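Local atomic coordinates of NDP-rhamnosyltransferase (Saccharopolyspora spinosa, PDB entry 3TSA), a protein that belongs to the GT-B class of glycosyltransferases, in which two Rossmann-like domains face each other across a deep cleft. Residues N73-Q78 with R85-Q90; D121-I126 with D146-P151; P184-S189 with F319-N324; P196-P201 with A302-I307; Q309-Q314 with R323-A328. All coordinates share one frame; numbering follows the deposited sequence.

Interaction 1: N73-Q78 with R85-Q90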
# COMPACT_ATOMS: atom_id res chain seq x y z
N ASN A 73 10.51 -16.51 -27.58
CA ASN A 73 11.87 -16.38 -28.14
C ASN A 73 12.90 -17.04 -27.21
O ASN A 73 13.47 -16.36 -26.32
CB ASN A 73 12.24 -14.90 -28.36
CG ASN A 73 13.51 -14.78 -29.18
OD1 ASN A 73 14.28 -15.77 -29.27
ND2 ASN A 73 13.82 -13.58 -29.65
N PRO A 74 13.17 -18.35 -27.39
CA PRO A 74 14.10 -19.09 -26.54
C PRO A 74 15.52 -18.52 -26.47
O PRO A 74 16.29 -18.84 -25.54
CB PRO A 74 14.19 -20.49 -27.25
CG PRO A 74 12.82 -20.63 -27.86
CD PRO A 74 12.55 -19.22 -28.42
N ALA A 75 15.89 -17.66 -27.44
CA ALA A 75 17.26 -17.15 -27.41
C ALA A 75 17.48 -16.29 -26.14
O ALA A 75 18.59 -16.14 -25.65
CB ALA A 75 17.58 -16.34 -28.72
N PHE A 76 16.40 -15.80 -25.53
CA PHE A 76 16.65 -15.18 -24.21
C PHE A 76 17.23 -16.06 -23.18
O PHE A 76 17.93 -15.58 -22.24
CB PHE A 76 15.36 -14.50 -23.59
CG PHE A 76 14.98 -13.23 -24.21
CD1 PHE A 76 15.58 -12.02 -23.84
CD2 PHE A 76 13.92 -13.23 -25.15
CE1 PHE A 76 15.17 -10.84 -24.46
CE2 PHE A 76 13.48 -12.03 -25.80
CZ PHE A 76 14.11 -10.82 -25.45
N GLY A 77 16.94 -17.35 -23.27
CA GLY A 77 17.50 -18.30 -22.33
C GLY A 77 18.74 -19.02 -22.86
O GLY A 77 19.15 -20.09 -22.35
N GLN A 78 19.37 -18.43 -23.85
CA GLN A 78 20.55 -19.02 -24.51
C GLN A 78 21.68 -17.99 -24.58
O GLN A 78 22.04 -17.56 -25.69
CB GLN A 78 20.17 -19.57 -25.91
CG GLN A 78 19.03 -20.66 -25.78
CD GLN A 78 18.43 -21.05 -27.10
OE1 GLN A 78 18.54 -20.31 -28.07
NE2 GLN A 78 17.72 -22.18 -27.11
N ARG A 85 23.17 -13.44 -26.82
CA ARG A 85 24.02 -12.27 -26.50
C ARG A 85 23.45 -11.02 -27.13
O ARG A 85 23.37 -10.00 -26.43
CB ARG A 85 25.50 -12.43 -26.95
CG ARG A 85 26.22 -13.50 -26.25
CD ARG A 85 27.77 -13.38 -26.42
NE ARG A 85 28.43 -14.69 -26.22
CZ ARG A 85 28.47 -15.39 -25.06
NH1 ARG A 85 29.12 -16.57 -25.02
NH2 ARG A 85 27.87 -14.96 -23.95
N GLN A 86 23.07 -11.03 -28.41
CA GLN A 86 22.53 -9.80 -29.05
C GLN A 86 21.27 -9.28 -28.39
O GLN A 86 21.07 -8.07 -28.25
CB GLN A 86 22.13 -10.08 -30.50
CG GLN A 86 23.25 -10.00 -31.53
CD GLN A 86 22.67 -10.05 -32.97
OE1 GLN A 86 23.28 -9.61 -33.93
NE2 GLN A 86 21.46 -10.59 -33.08
N LEU A 87 20.37 -10.20 -28.00
CA LEU A 87 19.14 -9.75 -27.34
C LEU A 87 19.47 -9.05 -26.07
O LEU A 87 18.89 -7.99 -25.83
CB LEU A 87 18.20 -10.89 -27.00
CG LEU A 87 17.36 -11.54 -28.11
CD1 LEU A 87 16.72 -12.78 -27.44
CD2 LEU A 87 16.28 -10.64 -28.71
N TRP A 88 20.32 -9.67 -25.24
CA TRP A 88 20.64 -9.08 -23.92
C TRP A 88 21.49 -7.82 -24.12
O TRP A 88 21.29 -6.84 -23.41
CB TRP A 88 21.30 -10.08 -23.00
CG TRP A 88 20.28 -11.08 -22.51
CD1 TRP A 88 20.05 -12.35 -22.99
CD2 TRP A 88 19.38 -10.87 -21.44
NE1 TRP A 88 19.02 -12.93 -22.25
CE2 TRP A 88 18.59 -12.04 -21.30
CE3 TRP A 88 19.14 -9.78 -20.59
CZ2 TRP A 88 17.56 -12.14 -20.32
CZ3 TRP A 88 18.19 -9.87 -19.62
CH2 TRP A 88 17.42 -11.04 -19.45
N GLU A 89 22.38 -7.81 -25.12
CA GLU A 89 23.16 -6.56 -25.40
C GLU A 89 22.26 -5.40 -25.87
O GLU A 89 22.46 -4.21 -25.45
CB GLU A 89 24.35 -6.85 -26.36
CG GLU A 89 25.43 -7.75 -25.69
CD GLU A 89 26.52 -8.18 -26.65
OE1 GLU A 89 26.26 -8.28 -27.88
OE2 GLU A 89 27.63 -8.42 -26.17
N GLN A 90 21.24 -5.71 -26.68
CA GLN A 90 20.32 -4.66 -27.18
C GLN A 90 19.46 -4.12 -26.03
O GLN A 90 19.21 -2.89 -25.90
CB GLN A 90 19.50 -5.19 -28.39
CG GLN A 90 18.04 -4.68 -28.63
CD GLN A 90 17.05 -5.86 -29.13
OE1 GLN A 90 17.44 -6.78 -29.92
NE2 GLN A 90 15.79 -5.83 -28.66
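F76 and W88 both carry CG anti to their carbonyl carbon (chi1 -75° and -73°), and from these starting points the two side chains cross at about a right angle. The result is a T-shaped pair: the F76 ring turns its edge to the indole face, with its centroid 5.6 Å from that of the W88 five-membered ring and the planes 88° apart. F76 CD1 does the touching, 3.9 Å from W88 CE2. The same indole also grips the backbone, because W88 NE1 donates to F76 O at 2.9 Å in a nearly straight bond that lies in the indole plane and uses a carbonyl lone pair, an arrangement that fixes the ring's rotation. The contact folds the loop after strand 50-53 of the N-terminal Rossmann-like domain, with its short 3-10 turn at 74-76, back onto helix 82-113, and that loop is itself shaped by an Asx turn, N73 OD1 accepting from A75 N at 3.1 Å. L87 meets the F76 ring from the face: its CD1 stands almost exactly over the ring centre, 3.5 Å from the centroid, in a CH-pi contact. L87 CD1 also lies 3.6 Å from F76 N, 3.9 Å from A75 CB and 3.7 Å from N73 ND2. F316 meets the F76 ring as well, and G77 O accepts from R323 NH2 of helix 318-327.

Interaction 2: D121-I126 with D146-P151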
# COMPACT_ATOMS: atom_id res chain seq x y z
N ASP A 121 16.01 -1.17 -9.32
CA ASP A 121 15.88 -2.44 -10.05
C ASP A 121 17.21 -2.84 -10.71
O ASP A 121 17.90 -1.99 -11.27
CB ASP A 121 14.77 -2.18 -11.08
CG ASP A 121 14.55 -3.30 -12.12
OD1 ASP A 121 15.37 -4.15 -12.47
OD2 ASP A 121 13.44 -3.22 -12.72
N VAL A 122 17.57 -4.14 -10.67
CA VAL A 122 18.86 -4.58 -11.26
C VAL A 122 19.07 -4.11 -12.66
O VAL A 122 20.21 -3.76 -13.01
CB VAL A 122 19.02 -6.14 -11.23
CG1 VAL A 122 20.05 -6.54 -12.19
CG2 VAL A 122 19.56 -6.51 -9.85
N CYS A 123 18.01 -4.07 -13.47
CA CYS A 123 18.15 -3.55 -14.84
C CYS A 123 18.00 -2.03 -15.02
O CYS A 123 18.31 -1.52 -16.11
CB CYS A 123 17.10 -4.16 -15.69
SG CYS A 123 17.41 -5.96 -15.95
N ALA A 124 17.61 -1.30 -13.97
CA ALA A 124 17.42 0.14 -14.14
C ALA A 124 18.77 0.85 -13.98
O ALA A 124 19.10 1.40 -12.93
CB ALA A 124 16.36 0.66 -13.16
N LEU A 125 19.58 0.80 -15.05
CA LEU A 125 20.90 1.33 -15.02
C LEU A 125 20.99 2.78 -14.63
O LEU A 125 22.00 3.15 -14.04
CB LEU A 125 21.60 1.13 -16.38
CG LEU A 125 21.69 -0.34 -16.85
CD1 LEU A 125 22.22 -0.38 -18.29
CD2 LEU A 125 22.57 -1.02 -15.84
N ILE A 126 19.98 3.58 -14.95
CA ILE A 126 19.98 4.97 -14.45
C ILE A 126 20.23 5.06 -12.95
O ILE A 126 20.94 5.98 -12.48
CB ILE A 126 18.66 5.69 -14.81
CG1 ILE A 126 18.66 7.15 -14.24
CG2 ILE A 126 17.47 4.97 -14.20
CD1 ILE A 126 19.77 8.00 -14.76
N ASP A 146 17.75 -13.79 -12.33
CA ASP A 146 18.52 -12.60 -12.83
C ASP A 146 19.49 -13.12 -13.87
O ASP A 146 20.53 -13.66 -13.50
CB ASP A 146 19.27 -11.96 -11.63
CG ASP A 146 20.13 -10.74 -12.06
OD1 ASP A 146 20.20 -10.42 -13.29
OD2 ASP A 146 20.69 -10.08 -11.18
N PRO A 147 19.18 -12.96 -15.20
CA PRO A 147 20.10 -13.43 -16.25
C PRO A 147 20.94 -12.30 -16.81
O PRO A 147 21.32 -12.33 -17.98
CB PRO A 147 19.15 -13.93 -17.35
CG PRO A 147 17.82 -13.54 -16.98
CD PRO A 147 17.85 -12.63 -15.73
N THR A 148 21.22 -11.29 -15.98
CA THR A 148 21.94 -10.11 -16.51
C THR A 148 23.42 -10.19 -16.57
O THR A 148 24.03 -9.35 -17.21
CB THR A 148 21.49 -8.77 -15.83
OG1 THR A 148 21.90 -8.73 -14.45
CG2 THR A 148 20.00 -8.55 -16.04
N ALA A 149 24.02 -11.18 -15.91
CA ALA A 149 25.51 -11.36 -15.95
C ALA A 149 26.07 -11.58 -17.33
O ALA A 149 27.29 -11.33 -17.61
CB ALA A 149 25.97 -12.48 -15.09
N GLY A 150 25.43 -12.03 -18.33
CA GLY A 150 26.75 -11.91 -19.27
C GLY A 150 26.87 -10.67 -20.17
O GLY A 150 27.42 -9.57 -19.85
N PRO A 151 26.28 -10.83 -21.30
CA PRO A 151 26.03 -9.83 -22.33
C PRO A 151 25.42 -8.53 -21.82
O PRO A 151 25.93 -7.46 -22.15
CB PRO A 151 25.12 -10.54 -23.33
CG PRO A 151 24.83 -11.88 -22.71
CD PRO A 151 25.82 -12.17 -21.66
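V122 and C123 meet D146 and T148 in a small, fully buried contact with no hydrogen bond between the two segments. Van der Waals touches make the crossing. V122 CG1 faces two oxygens, 3.7 Å from D146 OD2 and 3.7 Å from T148 OG1, with the valine and aspartate side chains approaching from opposite directions. Beside it, C123 SG rests 3.7 Å from T148 CG2. The threonine serves both purposes through its first torsion: with OG1 between the backbone N and the carbonyl carbon (chi1 68°), the hydroxyl turns back to its own segment and the methyl is left to face the sulfur.

Hydrogen bonds stiffen each side separately. D146 OD1 takes two donors, T148 OG1 at 2.7 Å on its syn lone pair and T148 N at 3.0 Å on the anti side, the second 32° out of the carboxylate plane. D121 OD1 is met from above its carboxylate plane by C123 N at 2.8 Å, within a type I turn that A124 N closes on D121 O.

Charge enters from outside, where R142 forms a salt bridge to D146 OD2; D121 OD2 accepts from H14 and from the backbone of L9. V122 CG1 therefore packs against an oxygen that already has its partner.

An Asx turn on each side, at D121 and at D146, shapes the chain beyond the adjacent parallel strands 117-121 and 138-141, on the way to helices 125-133 and 151-166, at the C-terminal edge of a Rossmann-like sheet, the edge that borders the cleft in GT-B proteins.

Interaction 3: P184-S189 with F319-N324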
# COMPACT_ATOMS: atom_id res chain seq x y z
N PRO A 184 17.18 -19.72 -3.74
CA PRO A 184 18.57 -19.84 -4.25
C PRO A 184 18.78 -21.01 -5.19
O PRO A 184 19.62 -20.91 -6.08
CB PRO A 184 19.38 -20.06 -2.97
CG PRO A 184 18.60 -19.11 -1.96
CD PRO A 184 17.10 -19.37 -2.30
N SER A 185 18.03 -22.12 -5.01
CA SER A 185 18.27 -23.31 -5.88
C SER A 185 17.86 -22.97 -7.31
O SER A 185 18.29 -23.67 -8.22
CB SER A 185 17.48 -24.56 -5.42
OG SER A 185 16.08 -24.31 -5.55
N LEU A 186 17.01 -21.94 -7.50
CA LEU A 186 16.56 -21.59 -8.89
C LEU A 186 17.30 -20.43 -9.50
O LEU A 186 17.07 -20.11 -10.68
CB LEU A 186 15.07 -21.18 -8.89
CG LEU A 186 14.15 -22.25 -8.27
CD1 LEU A 186 12.77 -21.65 -8.19
CD2 LEU A 186 14.13 -23.56 -9.12
N GLN A 187 18.22 -19.77 -8.79
CA GLN A 187 18.80 -18.56 -9.35
C GLN A 187 19.83 -18.92 -10.40
O GLN A 187 20.48 -19.96 -10.30
CB GLN A 187 19.38 -17.74 -8.16
CG GLN A 187 20.02 -16.32 -8.56
CD GLN A 187 18.99 -15.48 -9.26
OE1 GLN A 187 18.84 -15.60 -10.47
NE2 GLN A 187 18.31 -14.63 -8.54
N ALA A 188 19.98 -18.10 -11.47
CA ALA A 188 20.96 -18.30 -12.50
C ALA A 188 22.36 -18.46 -11.88
O ALA A 188 22.77 -17.69 -10.96
CB ALA A 188 20.94 -17.10 -13.49
N SER A 189 23.07 -19.47 -12.38
CA SER A 189 24.37 -19.77 -11.78
C SER A 189 25.34 -18.61 -11.83
O SER A 189 26.18 -18.50 -10.94
CB SER A 189 24.99 -21.03 -12.42
OG SER A 189 25.11 -20.91 -13.83
N PHE A 319 12.67 -18.35 -19.49
CA PHE A 319 13.27 -19.66 -19.82
C PHE A 319 14.07 -20.26 -18.74
O PHE A 319 13.96 -21.43 -18.49
CB PHE A 319 14.13 -19.51 -21.14
CG PHE A 319 13.24 -19.05 -22.28
CD1 PHE A 319 12.48 -20.02 -22.95
CD2 PHE A 319 13.12 -17.69 -22.59
CE1 PHE A 319 11.54 -19.61 -24.00
CE2 PHE A 319 12.19 -17.27 -23.61
CZ PHE A 319 11.38 -18.22 -24.25
N ASP A 320 14.93 -19.44 -18.10
CA ASP A 320 15.69 -19.88 -16.93
C ASP A 320 14.79 -20.32 -15.80
O ASP A 320 14.97 -21.44 -15.29
CB ASP A 320 16.61 -18.73 -16.49
CG ASP A 320 17.74 -18.53 -17.49
OD1 ASP A 320 18.68 -19.37 -17.43
OD2 ASP A 320 17.69 -17.62 -18.30
N TYR A 321 13.80 -19.49 -15.44
CA TYR A 321 12.91 -19.92 -14.35
C TYR A 321 12.21 -21.22 -14.73
O TYR A 321 12.14 -22.14 -13.95
CB TYR A 321 11.83 -18.89 -14.09
CG TYR A 321 10.89 -19.34 -13.07
CD1 TYR A 321 11.24 -19.27 -11.73
CD2 TYR A 321 9.62 -19.81 -13.43
CE1 TYR A 321 10.32 -19.73 -10.71
CE2 TYR A 321 8.70 -20.26 -12.46
CZ TYR A 321 9.07 -20.22 -11.12
OH TYR A 321 8.22 -20.61 -10.12
N ALA A 322 11.70 -21.29 -15.96
CA ALA A 322 10.95 -22.48 -16.36
C ALA A 322 11.80 -23.78 -16.28
O ALA A 322 11.31 -24.80 -15.78
CB ALA A 322 10.32 -22.31 -17.78
N ARG A 323 13.02 -23.74 -16.83
CA ARG A 323 13.93 -24.84 -16.83
C ARG A 323 14.30 -25.23 -15.38
O ARG A 323 14.35 -26.45 -15.05
CB ARG A 323 15.22 -24.55 -17.64
CG ARG A 323 15.05 -24.57 -19.14
CD ARG A 323 16.47 -24.56 -19.79
NE ARG A 323 17.29 -23.37 -19.41
CZ ARG A 323 17.45 -22.35 -20.26
NH1 ARG A 323 16.79 -22.36 -21.40
NH2 ARG A 323 18.19 -21.32 -19.94
N ASN A 324 14.47 -24.22 -14.55
CA ASN A 324 15.01 -24.56 -13.24
C ASN A 324 13.90 -25.07 -12.36
O ASN A 324 14.11 -26.02 -11.58
CB ASN A 324 15.68 -23.33 -12.62
CG ASN A 324 16.96 -22.90 -13.43
OD1 ASN A 324 17.42 -23.59 -14.40
ND2 ASN A 324 17.44 -21.70 -13.10
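N324 meets L186 along its side chain from CB to ND2. N324 CB lies 3.8 Å from L186 CD2 and so forms the apolar foot of the contact. N324 CG, set anti to the carbonyl carbon (chi1 -66°), comes within 3.9 Å of L186 O. At the tip, N324 ND2 donates to that same L186 O at 2.9 Å; the N-H points at it with an angle of 155°, and the oxygen lies close to the amide plane of N324. Seen from the carbonyl the bond is less regular, as the donor stands 43° above the carbonyl plane and not on a lone pair. This grip spans the two halves of a GT-B fold: L186 sits in the loop between strands 177-180 and 195-196 of the N-terminal domain, N324 on helix 318-327 of the C-terminal domain. L186 answers with both methyls. L186 CD2 reaches N324 O at 3.5 Å, and L186 CD1 approaches Y321 CE1 at 4.0 Å, coming obliquely to the ring. The tyrosine hydroxyl looks further into the C-terminal domain, toward T303 and the amide of Q309, and L366 of helix 358-371 also packs on L186. Next in the loop, Q187 spends its amide within the N-terminal domain: Q187 OE1 accepts from A188 N at 2.9 Å and from D146 N, and its NE2 donates to D180 and G144. A magnesium ion is bound about 5 Å from the Q187 side chain.

Interaction 4: P196-P201 with A302-I307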
# COMPACT_ATOMS: atom_id res chain seq x y z
N PRO A 196 19.39 -12.47 0.92
CA PRO A 196 18.02 -12.99 0.79
C PRO A 196 17.00 -12.00 1.28
O PRO A 196 17.23 -11.41 2.33
CB PRO A 196 18.00 -14.29 1.63
CG PRO A 196 19.25 -14.11 2.64
CD PRO A 196 20.21 -13.18 1.93
N VAL A 197 15.89 -11.88 0.54
CA VAL A 197 14.70 -11.20 1.11
C VAL A 197 13.51 -12.07 0.77
O VAL A 197 13.31 -12.38 -0.42
CB VAL A 197 14.56 -9.70 0.67
CG1 VAL A 197 14.43 -9.51 -0.90
CG2 VAL A 197 13.36 -9.06 1.34
N GLN A 198 12.68 -12.43 1.75
CA GLN A 198 11.54 -13.34 1.51
C GLN A 198 10.47 -12.69 0.59
O GLN A 198 10.01 -11.54 0.81
CB GLN A 198 10.85 -13.69 2.88
CG GLN A 198 9.89 -14.78 2.71
CD GLN A 198 9.33 -15.31 3.98
OE1 GLN A 198 10.02 -15.43 5.02
NE2 GLN A 198 8.10 -15.72 3.90
N TYR A 199 10.08 -13.44 -0.44
CA TYR A 199 9.01 -13.00 -1.38
C TYR A 199 7.72 -12.93 -0.55
O TYR A 199 7.36 -13.93 0.08
CB TYR A 199 8.90 -14.02 -2.55
CG TYR A 199 7.77 -13.57 -3.47
CD1 TYR A 199 7.92 -12.40 -4.27
CD2 TYR A 199 6.57 -14.21 -3.43
CE1 TYR A 199 6.86 -11.90 -5.03
CE2 TYR A 199 5.51 -13.76 -4.24
CZ TYR A 199 5.66 -12.61 -5.00
OH TYR A 199 4.53 -12.16 -5.74
N VAL A 200 7.01 -11.80 -0.65
CA VAL A 200 5.67 -11.67 -0.05
C VAL A 200 4.76 -11.48 -1.23
O VAL A 200 4.94 -10.57 -2.00
CB VAL A 200 5.60 -10.42 0.82
CG1 VAL A 200 4.14 -10.21 1.28
CG2 VAL A 200 6.46 -10.65 2.03
N PRO A 201 3.75 -12.35 -1.36
CA PRO A 201 2.93 -12.18 -2.54
C PRO A 201 2.26 -10.82 -2.51
O PRO A 201 1.67 -10.40 -1.48
CB PRO A 201 1.94 -13.36 -2.46
CG PRO A 201 2.73 -14.42 -1.76
CD PRO A 201 3.49 -13.62 -0.66
N ALA A 302 2.77 -18.66 -6.67
CA ALA A 302 2.49 -20.07 -6.75
C ALA A 302 3.54 -20.86 -5.90
O ALA A 302 3.15 -21.72 -5.09
CB ALA A 302 2.43 -20.58 -8.20
N THR A 303 4.82 -20.54 -6.08
CA THR A 303 5.92 -21.35 -5.48
C THR A 303 5.83 -21.18 -3.94
O THR A 303 5.84 -22.18 -3.20
CB THR A 303 7.25 -20.89 -6.03
OG1 THR A 303 7.25 -21.28 -7.39
CG2 THR A 303 8.40 -21.65 -5.35
N ARG A 304 5.61 -19.94 -3.50
CA ARG A 304 5.41 -19.64 -2.05
C ARG A 304 4.32 -20.50 -1.40
O ARG A 304 4.45 -20.97 -0.25
CB ARG A 304 5.19 -18.11 -1.84
CG ARG A 304 4.85 -17.74 -0.41
CD ARG A 304 5.92 -18.11 0.63
NE ARG A 304 5.43 -17.77 1.98
CZ ARG A 304 4.69 -18.57 2.74
NH1 ARG A 304 4.36 -19.80 2.32
NH2 ARG A 304 4.29 -18.14 3.94
N LEU A 305 3.24 -20.76 -2.14
CA LEU A 305 2.09 -21.46 -1.66
C LEU A 305 2.16 -22.99 -1.93
O LEU A 305 1.20 -23.73 -1.68
CB LEU A 305 0.83 -20.79 -2.27
CG LEU A 305 0.45 -19.37 -1.84
CD1 LEU A 305 -0.83 -18.94 -2.61
CD2 LEU A 305 0.26 -19.43 -0.32
N GLY A 306 3.25 -23.45 -2.53
CA GLY A 306 3.54 -24.88 -2.78
C GLY A 306 2.72 -25.43 -3.97
O GLY A 306 2.45 -26.62 -4.02
N ILE A 307 2.40 -24.57 -4.94
CA ILE A 307 1.53 -24.93 -6.07
C ILE A 307 2.42 -25.12 -7.33
O ILE A 307 3.13 -24.21 -7.74
CB ILE A 307 0.52 -23.84 -6.35
CG1 ILE A 307 -0.33 -23.42 -5.13
CG2 ILE A 307 -0.46 -24.31 -7.50
CD1 ILE A 307 -0.99 -24.58 -4.46
O HOH W 1 6.13 -14.79 2.24
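R304 presents two different surfaces to the segment 196-201, an aliphatic base that packs and a charged end that meets water. The packed part is formed by its first two methylenes. R304 CB sits at the edge of the Y199 ring, near the ring plane and 4.4 Å from Y199 CD2, while R304 CG faces P201 CG at 4.2 Å, the arginine and proline crossing at about a right angle. The hydroxyl of Y199 is tied to T301, one helical turn back along helix 296-304, which holds the ring beside the arginine. Even here the distances are generous, and the touches are few.

On the wetter side the arginine chain leaves the helix with CG anti to the backbone N (chi1 175°) and then bends at chi2 (60°), which carries the guanidinium past the proline. R304 NE donates to a water 3.1 Å away, which lies at the guanidinium edge and in its plane. That water in turn donates to Y199 O at 2.6 Å. The amide of Q198 crosses nearby, its plane turned 62° from the guanidinium, and I370 and T371 of helix 358-371 also pack on R304. Just beyond, G306 ends the helix in a Schellman motif, I307 N reaching back to A302 O at 3.0 Å.

Segment 196-201 belongs to the N-terminal half of the GT-B fold and helix 296-304 to the C-terminal half. Between these segments the guanidinium is linked to Y199 O through one water, the apolar touches are long, and no direct hydrogen bond joins them, so the polar part of the contact rests on that single water.

Interaction 5: Q309-Q314 with R323-A328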
# COMPACT_ATOMS: atom_id res chain seq x y z
N GLN A 309 3.64 -25.55 -11.26
CA GLN A 309 3.36 -24.72 -12.40
C GLN A 309 3.71 -25.41 -13.69
O GLN A 309 4.67 -26.17 -13.78
CB GLN A 309 4.12 -23.36 -12.37
CG GLN A 309 3.83 -22.57 -11.08
CD GLN A 309 5.08 -22.24 -10.33
OE1 GLN A 309 5.26 -22.66 -9.18
NE2 GLN A 309 5.97 -21.54 -10.98
N LEU A 310 2.89 -25.12 -14.67
CA LEU A 310 3.20 -25.49 -16.07
C LEU A 310 3.57 -24.13 -16.73
O LEU A 310 2.73 -23.26 -16.78
CB LEU A 310 1.93 -26.00 -16.67
CG LEU A 310 2.05 -27.02 -17.82
CD1 LEU A 310 0.75 -27.45 -18.49
CD2 LEU A 310 3.19 -26.90 -18.71
N VAL A 311 4.81 -24.02 -17.25
CA VAL A 311 5.37 -22.72 -17.56
C VAL A 311 5.56 -22.64 -19.07
O VAL A 311 6.09 -23.57 -19.67
CB VAL A 311 6.72 -22.49 -16.87
CG1 VAL A 311 7.10 -20.99 -17.01
CG2 VAL A 311 6.62 -22.81 -15.32
N LEU A 312 5.02 -21.59 -19.65
CA LEU A 312 5.23 -21.35 -21.11
C LEU A 312 6.06 -20.12 -21.25
O LEU A 312 5.59 -19.02 -21.54
CB LEU A 312 3.86 -21.17 -21.77
CG LEU A 312 2.78 -22.30 -21.82
CD1 LEU A 312 2.31 -22.73 -20.52
CD2 LEU A 312 1.58 -21.62 -22.51
N PRO A 313 7.40 -20.25 -21.11
CA PRO A 313 8.21 -19.04 -21.13
C PRO A 313 8.21 -18.32 -22.50
O PRO A 313 8.04 -19.00 -23.54
CB PRO A 313 9.64 -19.60 -20.86
CG PRO A 313 9.59 -21.07 -21.41
CD PRO A 313 8.19 -21.48 -20.97
N GLN A 314 8.37 -17.03 -22.44
CA GLN A 314 8.28 -16.15 -23.64
C GLN A 314 9.52 -15.31 -23.84
O GLN A 314 10.02 -15.16 -24.97
CB GLN A 314 7.02 -15.26 -23.55
CG GLN A 314 5.72 -16.02 -23.31
CD GLN A 314 5.37 -17.00 -24.45
OE1 GLN A 314 4.89 -18.10 -24.17
NE2 GLN A 314 5.65 -16.61 -25.69
N ARG A 323 13.02 -23.74 -16.83
CA ARG A 323 13.93 -24.84 -16.83
C ARG A 323 14.30 -25.23 -15.38
O ARG A 323 14.35 -26.45 -15.05
CB ARG A 323 15.22 -24.55 -17.64
CG ARG A 323 15.05 -24.57 -19.14
CD ARG A 323 16.47 -24.56 -19.79
NE ARG A 323 17.29 -23.37 -19.41
CZ ARG A 323 17.45 -22.35 -20.26
NH1 ARG A 323 16.79 -22.36 -21.40
NH2 ARG A 323 18.19 -21.32 -19.94
N ASN A 324 14.47 -24.22 -14.55
CA ASN A 324 15.01 -24.56 -13.24
C ASN A 324 13.90 -25.07 -12.36
O ASN A 324 14.11 -26.02 -11.58
CB ASN A 324 15.68 -23.33 -12.62
CG ASN A 324 16.96 -22.90 -13.43
OD1 ASN A 324 17.42 -23.59 -14.40
ND2 ASN A 324 17.44 -21.70 -13.10
N LEU A 325 12.70 -24.52 -12.53
CA LEU A 325 11.53 -25.05 -11.82
C LEU A 325 11.27 -26.54 -12.17
O LEU A 325 11.01 -27.37 -11.32
CB LEU A 325 10.29 -24.24 -12.24
CG LEU A 325 9.06 -24.71 -11.40
CD1 LEU A 325 9.10 -24.14 -10.04
CD2 LEU A 325 7.75 -24.34 -11.98
N ALA A 326 11.31 -26.86 -13.45
CA ALA A 326 11.15 -28.26 -13.90
C ALA A 326 12.24 -29.15 -13.36
O ALA A 326 11.96 -30.25 -12.93
CB ALA A 326 11.13 -28.32 -15.46
N ALA A 327 13.47 -28.66 -13.39
CA ALA A 327 14.57 -29.49 -12.84
C ALA A 327 14.32 -29.80 -11.38
O ALA A 327 14.66 -30.90 -10.90
CB ALA A 327 15.92 -28.83 -13.06
N ALA A 328 13.71 -28.85 -10.67
CA ALA A 328 13.31 -29.01 -9.24
C ALA A 328 12.22 -30.02 -8.99
O ALA A 328 11.95 -30.37 -7.82
CB ALA A 328 12.92 -27.67 -8.61
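L325 lowers one methyl, CD2, between Q309 and V311, and so seats a helix on its own sheet: strand 309-311, helix 318-327 and strand 331-333 form a beta-alpha-beta unit of the C-terminal Rossmann-like domain. The leucine leaves the helix with CG anti to its backbone N (chi1 -175°), which directs the branch at the strand. Q309 and L325 run across each other at about a right angle. The glutamine is bent at chi2 (123°), curling round the methyl, and L325 CD2 therefore lies 3.8 Å from Q309 CB and again 3.8 Å from Q309 CD. The Q309 amide is close to T303 OG1 and Y321 OH, polar neighbours for a group buried beside a leucine. V311, two residues on and pointing to the same side of the sheet, meets L325 at a slant; A322, one turn earlier on the helix, also packs on this valine. L310, between them, points away from helix 318-327 and packs on helix 343-354 with F346 and I350, so the strand is layered between helices on both faces. On the valine one methyl does the touching: V311 CG2 stops 3.8 Å from L325 CD2, the same methyl that the glutamine bends around.

Overall arrangement
Interactions 2 and 5 are the buried ones, each inside a single domain: interaction 2 at the cleft edge of the N-terminal sheet, interaction 5 between strand and helix of the C-terminal one. Interactions 3 and 4 join the two domains and are partly buried, the first by a direct hydrogen bond from an asparagine amide, the second through water. Interaction 1, likewise partly buried, is the aromatic one; W88 packs on P147 of interaction 2, and N73 shares a backbone hydrogen bond with Q314 of interaction 5. Helix 318-327 serves both interactions 3 and 5, whose centres lie about 9 Å apart. Interaction 4 stands about 27 Å from interaction 1, centre to centre.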